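Local coordinates for protein TsrE (Streptomyces laurentii, PDB 7CWW) that probably acts as the cyclase that closes the macrocyclic core of a thiopeptide antibiotic during its biosynthesis, at residues Glu67-Leu70 against Lys71-Leu75; Lys196-Glu199 against Leu200-Arg204; Asp352-Ala355 against Leu356-Val360. All coordinates share one frame; numbering follows the deposited sequence.

Contact 1: Glu67-Leu70 against Lys71-Leu75; sequences ERRL and KSRIL
Two turns of the helix 65-78 meet here, with Arg69 and Arg73 side by side on one flank and Glu67 and Lys71 on another. Four backbone bonds join the turns. Lys71 N gives to Glu67 O at 3.0 Å and Ile74 N to Leu70 O at 2.9 Å. Ser72 N to Arg68 O and Arg73 N to Arg69 O complete the i to i+4 set. The aliphatic part of Arg69 packs on the face of the Arg73 guanidinium. Arg69 CD sits 3.7 Å above the Arg73 guanidinium plane, over its centre. Arg69 CG lies 3.7 Å from Arg73 NE. The Arg69 chain leaves with CG anti to the backbone N (chi1 -176°). The chain bends at chi3, and the two guanidinium planes stand 53° apart. Arg69 NH2 makes a salt bridge to Glu38, which probably eases the closeness of the like charges. Glu67 and Lys71 run extended in the same direction. Glu67 OE2 stands 4.3 Å from Lys71 NZ, beyond a salt bridge, so the attraction is probably modest. On the buried side, Ile74 CG1 lies 3.2 Å from Leu70 O. Leu70 touches Leu9, Leu29 and Phe59, and Ile74 touches Val11. The pattern is that of an amphipathic alpha helix with i to i+4 side-chain pairs, its apolar side laid on the antiparallel sheet and the helix 15-35.

Contact 2: Lys196-Glu199 against Leu200-Arg204; sequences KNRE and LLRPR
Leu201 N donates to Asn197 O at 2.9 Å, and Arg202 N donates to Arg198 O at 3.1 Å with an N-H...O angle of 169°. Asn197 O also takes a weak bond from Leu200 N at 3.2 Å, so two amides share that carbonyl. Pro203 has no N-H to give. Its CD meets Glu199 O at 3.3 Å where a helical amide would bond, and the helix 183-211 is kinked here. Arg198 and Arg202 run side by side in the same direction. Their guanidinium planes stand 85° apart, and the chains touch through Arg198 CG and Arg202 CD at 4.1 Å. Both chains bend at chi3. Acidic residues hold the two ends: Glu195 and Glu347 bind Arg198 by salt bridges, and Glu348 binds Arg202 NE. These carboxylates probably offset the like charges. On another side, Leu201 CD1 packs on Asn197 CB at 3.7 Å, and Leu201 CG lies 3.1 Å from Asn197 O. From there Leu201 reaches Phe139 of the helix 131-149 and Leu340 of the helix 331-349, while Arg202 lies on Ala344, so this surface turn lies against both helices.

Contact 3: Asp352-Ala355 against Leu356-Val360; sequences DAAA and LIRSV
Leu356 O is gripped by Ser359 twice, through OG at 2.7 Å and through the backbone N at 3.0 Å. Both donors reach it from the same face of the carbonyl plane. Ser359 OG stands between its own backbone N and carbonyl carbon (chi1 70°), which brings the hydroxyl back over the preceding turn. A weaker bond runs from Ser359 N to Ala355 O. At the start of the helix 353-359, Asp352 is the N-cap. Its OD1 accepts from Ala355 N at 3.0 Å, met 64° out of the carboxylate plane. Leu356 N, Ile357 N and Arg358 N bond in turn to Asp352 O, Ala353 O and Ala354 O. The Arg358 chain bends at chi3 and folds back along the helix. One face of its guanidinium covers Ala354 O, which lies 3.7 Å above the plane. Arg358 NH1 touches Ala354 CB, and Arg358 NH2 touches Ala355 CB at 3.7 Å. A water in the guanidinium plane accepts from Arg358 NH2 at 2.6 Å and donates to Asp352 OD2 at 2.8 Å. It bridges the arginine to the capping carboxylate. Ala353 and Ile357 are buried: Ile357 packs on Ile290, Ala293 and Ile294 of the helix 286-296, and Ala353 on Ile290 and on Tyr166, Leu167 and Leu170 of the helix 163-177.

The three contacts follow one another along the chain without nesting or crossing. Each joins adjacent turns of one helix, so none closes a long loop. Contact 1 comes first and rests on the small antiparallel sheet near the N terminus. Contact 2 follows in the helix 183-211, beside the helices 131-149 and 331-349. Contact 3 is last, in the short helix that follows the helix 331-349, and it packs on the helices 163-177 and 286-296. Contacts 1 and 3 lie on opposite sides of the chain's centre, about 54 Å apart between centres. Contacts 2 and 3 are closer, about 25 Å apart between centres, with nearest atoms about 13 Å apart. The helix 331-349 lies against contact 2 and leads toward contact 3.

Contact 1: Glu67-Leu70 against Lys71-Leu75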
loop_
_atom_site.group_PDB
_atom_site.type_symbol
_atom_site.label_atom_id
_atom_site.label_comp_id
_atom_site.label_asym_id
_atom_site.label_seq_id
_atom_site.Cartn_x
_atom_site.Cartn_y
_atom_site.Cartn_z
ATOM N N GLU A 67 12.697 10.747 -23.308
ATOM C CA GLU A 67 12.998 9.359 -22.998
ATOM C C GLU A 67 14.434 9.013 -23.365
ATOM O O GLU A 67 15.102 8.251 -22.657
ATOM C CB GLU A 67 12.028 8.444 -23.747
ATOM C CG GLU A 67 12.139 7.000 -23.380
ATOM C CD GLU A 67 11.158 6.147 -24.157
ATOM O OE1 GLU A 67 10.348 6.734 -24.918
ATOM O OE2 GLU A 67 11.210 4.903 -24.012
ATOM N N ARG A 68 14.924 9.562 -24.473
ATOM C CA ARG A 68 16.269 9.228 -24.931
ATOM C C ARG A 68 17.318 9.855 -24.027
ATOM O O ARG A 68 18.316 9.208 -23.683
ATOM C CB ARG A 68 16.442 9.679 -26.380
ATOM C CG ARG A 68 15.657 8.789 -27.349
ATOM C CD ARG A 68 15.339 9.481 -28.668
ATOM N NE ARG A 68 14.714 8.541 -29.601
ATOM C CZ ARG A 68 13.449 8.132 -29.513
ATOM N NH1 ARG A 68 12.654 8.589 -28.545
ATOM N NH2 ARG A 68 12.973 7.268 -30.400
ATOM N N ARG A 69 17.095 11.109 -23.617
ATOM C CA ARG A 69 17.997 11.753 -22.663
ATOM C C ARG A 69 18.036 10.985 -21.349
ATOM O O ARG A 69 19.113 10.779 -20.774
ATOM C CB ARG A 69 17.565 13.206 -22.438
ATOM C CG ARG A 69 18.469 14.025 -21.535
ATOM C CD ARG A 69 17.880 15.446 -21.310
ATOM N NE ARG A 69 17.256 15.955 -22.529
ATOM C CZ ARG A 69 16.013 16.421 -22.611
ATOM N NH1 ARG A 69 15.240 16.467 -21.535
ATOM N NH2 ARG A 69 15.540 16.836 -23.783
ATOM N N LEU A 70 16.868 10.527 -20.879
ATOM C CA LEU A 70 16.795 9.720 -19.664
ATOM C C LEU A 70 17.648 8.463 -19.778
ATOM O O LEU A 70 18.465 8.173 -18.895
ATOM C CB LEU A 70 15.345 9.326 -19.379
ATOM C CG LEU A 70 14.551 10.186 -18.416
ATOM C CD1 LEU A 70 13.075 9.779 -18.476
ATOM C CD2 LEU A 70 15.140 10.057 -17.011
ATOM N N LYS A 71 17.453 7.689 -20.853
ATOM C CA LYS A 71 18.227 6.463 -21.042
ATOM C C LYS A 71 19.721 6.751 -21.047
ATOM O O LYS A 71 20.513 6.033 -20.417
ATOM C CB LYS A 71 17.831 5.774 -22.360
ATOM C CG LYS A 71 16.439 5.132 -22.361
ATOM C CD LYS A 71 16.286 4.193 -23.564
ATOM C CE LYS A 71 14.908 3.545 -23.623
ATOM N NZ LYS A 71 14.817 2.648 -24.815
ATOM N N SER A 72 20.136 7.796 -21.763
ATOM C CA SER A 72 21.566 7.999 -21.925
ATOM C C SER A 72 22.194 8.464 -20.614
ATOM O O SER A 72 23.336 8.104 -20.308
ATOM C CB SER A 72 21.826 8.998 -23.063
ATOM O OG SER A 72 23.150 9.499 -23.021
ATOM N N ARG A 73 21.445 9.226 -19.812
ATOM C CA ARG A 73 21.962 9.682 -18.524
ATOM C C ARG A 73 21.922 8.586 -17.465
ATOM O O ARG A 73 22.732 8.603 -16.527
ATOM C CB ARG A 73 21.191 10.906 -18.045
ATOM C CG ARG A 73 21.471 12.111 -18.924
ATOM C CD ARG A 73 21.019 13.375 -18.293
ATOM N NE ARG A 73 21.268 14.516 -19.166
ATOM C CZ ARG A 73 20.759 15.724 -18.952
ATOM N NH1 ARG A 73 19.986 15.924 -17.891
ATOM N NH2 ARG A 73 21.023 16.724 -19.788
ATOM N N ILE A 74 20.987 7.640 -17.584
ATOM C CA ILE A 74 21.015 6.456 -16.727
ATOM C C ILE A 74 22.297 5.670 -16.967
ATOM O O ILE A 74 22.989 5.275 -16.020
ATOM C CB ILE A 74 19.758 5.600 -16.964
ATOM C CG1 ILE A 74 18.543 6.285 -16.347
ATOM C CG2 ILE A 74 19.932 4.185 -16.413
ATOM C CD1 ILE A 74 17.236 5.677 -16.792
ATOM N N LEU A 75 22.658 5.474 -18.243
ATOM C CA LEU A 75 23.894 4.764 -18.572
ATOM C C LEU A 75 25.123 5.472 -18.014
ATOM O O LEU A 75 26.058 4.818 -17.540
ATOM C CB LEU A 75 24.029 4.597 -20.088
ATOM C CG LEU A 75 22.936 3.768 -20.764
ATOM C CD1 LEU A 75 23.280 3.571 -22.247
ATOM C CD2 LEU A 75 22.743 2.427 -20.060
#

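Contact 2: Lys196-Glu199 against Leu200-Arg204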
loop_
_atom_site.group_PDB
_atom_site.type_symbol
_atom_site.label_atom_id
_atom_site.label_comp_id
_atom_site.label_asym_id
_atom_site.label_seq_id
_atom_site.Cartn_x
_atom_site.Cartn_y
_atom_site.Cartn_z
ATOM N N LYS A 196 10.480 -8.768 20.226
ATOM C CA LYS A 196 11.691 -7.956 20.271
ATOM C C LYS A 196 11.384 -6.463 20.236
ATOM O O LYS A 196 12.159 -5.665 20.769
ATOM C CB LYS A 196 12.616 -8.318 19.105
ATOM C CG LYS A 196 13.471 -9.547 19.328
ATOM C CD LYS A 196 14.211 -9.938 18.057
ATOM C CE LYS A 196 14.702 -11.381 18.118
ATOM N NZ LYS A 196 15.136 -11.886 16.782
ATOM N N ASN A 197 10.272 -6.062 19.618
ATOM C CA ASN A 197 10.003 -4.650 19.367
ATOM C C ASN A 197 8.763 -4.130 20.085
ATOM O O ASN A 197 8.384 -2.972 19.873
ATOM C CB ASN A 197 9.881 -4.404 17.861
ATOM C CG ASN A 197 11.180 -4.653 17.126
ATOM O OD1 ASN A 197 12.051 -3.788 17.076
ATOM N ND2 ASN A 197 11.321 -5.845 16.558
ATOM N N ARG A 198 8.142 -4.942 20.944
ATOM C CA ARG A 198 6.884 -4.560 21.584
ATOM C C ARG A 198 7.023 -3.278 22.400
ATOM O O ARG A 198 6.147 -2.403 22.353
ATOM C CB ARG A 198 6.395 -5.709 22.469
ATOM C CG ARG A 198 5.778 -5.285 23.777
ATOM C CD ARG A 198 4.937 -6.407 24.362
ATOM N NE ARG A 198 5.703 -7.640 24.477
ATOM C CZ ARG A 198 5.232 -8.851 24.204
ATOM N NH1 ARG A 198 3.985 -9.013 23.784
ATOM N NH2 ARG A 198 6.016 -9.903 24.355
ATOM N N GLU A 199 8.104 -3.149 23.168
ATOM C CA GLU A 199 8.203 -2.002 24.064
ATOM C C GLU A 199 8.418 -0.698 23.306
ATOM O O GLU A 199 8.110 0.373 23.841
ATOM C CB GLU A 199 9.316 -2.223 25.091
ATOM C CG GLU A 199 9.222 -3.553 25.834
ATOM C CD GLU A 199 9.721 -4.727 25.002
ATOM O OE1 GLU A 199 9.226 -5.857 25.204
ATOM O OE2 GLU A 199 10.593 -4.513 24.130
ATOM N N LEU A 200 8.929 -0.760 22.078
ATOM C CA LEU A 200 9.026 0.424 21.239
ATOM C C LEU A 200 7.747 0.676 20.443
ATOM O O LEU A 200 7.350 1.830 20.260
ATOM C CB LEU A 200 10.215 0.296 20.284
ATOM C CG LEU A 200 11.556 0.728 20.885
ATOM C CD1 LEU A 200 12.702 -0.100 20.326
ATOM C CD2 LEU A 200 11.807 2.214 20.656
ATOM N N LEU A 201 7.078 -0.386 19.988
ATOM C CA LEU A 201 5.962 -0.227 19.060
ATOM C C LEU A 201 4.701 0.288 19.748
ATOM O O LEU A 201 3.986 1.129 19.187
ATOM C CB LEU A 201 5.668 -1.553 18.378
ATOM C CG LEU A 201 6.724 -2.077 17.416
ATOM C CD1 LEU A 201 6.410 -3.525 17.108
ATOM C CD2 LEU A 201 6.746 -1.246 16.158
ATOM N N ARG A 202 4.400 -0.223 20.951
ATOM C CA ARG A 202 3.116 0.099 21.574
ATOM C C ARG A 202 2.999 1.579 21.936
ATOM O O ARG A 202 2.002 2.206 21.538
ATOM C CB ARG A 202 2.871 -0.828 22.770
ATOM C CG ARG A 202 2.432 -2.227 22.329
ATOM C CD ARG A 202 2.290 -3.169 23.497
ATOM N NE ARG A 202 1.519 -2.555 24.568
ATOM C CZ ARG A 202 1.220 -3.159 25.713
ATOM N NH1 ARG A 202 1.635 -4.395 25.944
ATOM N NH2 ARG A 202 0.509 -2.520 26.631
ATOM N N PRO A 203 3.955 2.207 22.636
ATOM C CA PRO A 203 3.803 3.653 22.903
ATOM C C PRO A 203 3.881 4.516 21.651
ATOM O O PRO A 203 3.199 5.550 21.584
ATOM C CB PRO A 203 4.943 3.964 23.886
ATOM C CG PRO A 203 5.908 2.839 23.741
ATOM C CD PRO A 203 5.101 1.636 23.373
ATOM N N ARG A 204 4.674 4.126 20.651
ATOM C CA ARG A 204 4.669 4.860 19.388
ATOM C C ARG A 204 3.283 4.827 18.746
ATOM O O ARG A 204 2.755 5.861 18.317
ATOM C CB ARG A 204 5.724 4.276 18.443
ATOM C CG ARG A 204 5.905 5.046 17.129
ATOM C CD ARG A 204 6.222 6.520 17.375
ATOM N NE ARG A 204 6.409 7.263 16.128
ATOM C CZ ARG A 204 6.202 8.572 15.995
ATOM N NH1 ARG A 204 6.401 9.164 14.823
ATOM N NH2 ARG A 204 5.791 9.293 17.031
#

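Contact 3: Asp352-Ala355 against Leu356-Val360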
loop_
_atom_site.group_PDB
_atom_site.type_symbol
_atom_site.label_atom_id
_atom_site.label_comp_id
_atom_site.label_asym_id
_atom_site.label_seq_id
_atom_site.Cartn_x
_atom_site.Cartn_y
_atom_site.Cartn_z
ATOM N N ASP A 352 -10.282 -7.572 21.041
ATOM C CA ASP A 352 -10.761 -8.933 20.795
ATOM C C ASP A 352 -11.392 -8.908 19.406
ATOM O O ASP A 352 -12.541 -8.480 19.250
ATOM C CB ASP A 352 -11.766 -9.356 21.869
ATOM C CG ASP A 352 -12.227 -10.806 21.723
ATOM O OD1 ASP A 352 -12.260 -11.325 20.593
ATOM O OD2 ASP A 352 -12.587 -11.427 22.747
ATOM N N ALA A 353 -10.645 -9.352 18.393
ATOM C CA ALA A 353 -11.123 -9.197 17.023
ATOM C C ALA A 353 -12.415 -9.975 16.806
ATOM O O ALA A 353 -13.376 -9.460 16.218
ATOM C CB ALA A 353 -10.039 -9.637 16.037
ATOM N N ALA A 354 -12.464 -11.213 17.302
ATOM C CA ALA A 354 -13.677 -12.015 17.184
ATOM C C ALA A 354 -14.879 -11.283 17.771
ATOM O O ALA A 354 -15.956 -11.248 17.164
ATOM C CB ALA A 354 -13.479 -13.367 17.873
ATOM N N ALA A 355 -14.707 -10.676 18.949
ATOM C CA ALA A 355 -15.817 -9.960 19.570
ATOM C C ALA A 355 -16.222 -8.748 18.738
ATOM O O ALA A 355 -17.416 -8.495 18.538
ATOM C CB ALA A 355 -15.448 -9.540 20.993
ATOM N N LEU A 356 -15.243 -7.987 18.243
ATOM C CA LEU A 356 -15.556 -6.842 17.393
ATOM C C LEU A 356 -16.283 -7.281 16.127
ATOM O O LEU A 356 -17.290 -6.680 15.735
ATOM C CB LEU A 356 -14.277 -6.087 17.039
ATOM C CG LEU A 356 -13.527 -5.454 18.210
ATOM C CD1 LEU A 356 -12.118 -5.016 17.760
ATOM C CD2 LEU A 356 -14.329 -4.277 18.756
ATOM N N ILE A 357 -15.781 -8.332 15.473
ATOM C CA ILE A 357 -16.439 -8.838 14.269
ATOM C C ILE A 357 -17.873 -9.247 14.579
ATOM O O ILE A 357 -18.803 -8.913 13.833
ATOM C CB ILE A 357 -15.630 -10.003 13.662
ATOM C CG1 ILE A 357 -14.272 -9.503 13.155
ATOM C CG2 ILE A 357 -16.405 -10.667 12.531
ATOM C CD1 ILE A 357 -13.199 -10.577 13.135
ATOM N N ARG A 358 -18.080 -9.952 15.699
ATOM C CA ARG A 358 -19.421 -10.398 16.061
ATOM C C ARG A 358 -20.385 -9.228 16.248
ATOM O O ARG A 358 -21.599 -9.394 16.093
ATOM C CB ARG A 358 -19.373 -11.236 17.343
ATOM C CG ARG A 358 -18.963 -12.684 17.149
ATOM C CD ARG A 358 -19.241 -13.509 18.409
ATOM N NE ARG A 358 -18.507 -13.031 19.586
ATOM C CZ ARG A 358 -17.314 -13.494 19.955
ATOM N NH1 ARG A 358 -16.719 -14.433 19.232
ATOM N NH2 ARG A 358 -16.712 -13.019 21.037
ATOM N N SER A 359 -19.877 -8.047 16.586
ATOM C CA SER A 359 -20.754 -6.924 16.887
ATOM C C SER A 359 -21.157 -6.121 15.653
ATOM O O SER A 359 -22.006 -5.232 15.769
ATOM C CB SER A 359 -20.094 -5.992 17.913
ATOM O OG SER A 359 -19.005 -5.312 17.327
ATOM N N VAL A 360 -20.595 -6.411 14.482
ATOM C CA VAL A 360 -20.969 -5.693 13.262
ATOM C C VAL A 360 -22.351 -6.169 12.821
ATOM O O VAL A 360 -22.527 -7.326 12.431
ATOM C CB VAL A 360 -19.932 -5.887 12.154
ATOM C CG1 VAL A 360 -20.281 -5.026 10.947
ATOM C CG2 VAL A 360 -18.535 -5.518 12.667
HETATM O O HOH W 1 -14.286 -13.495 21.948
#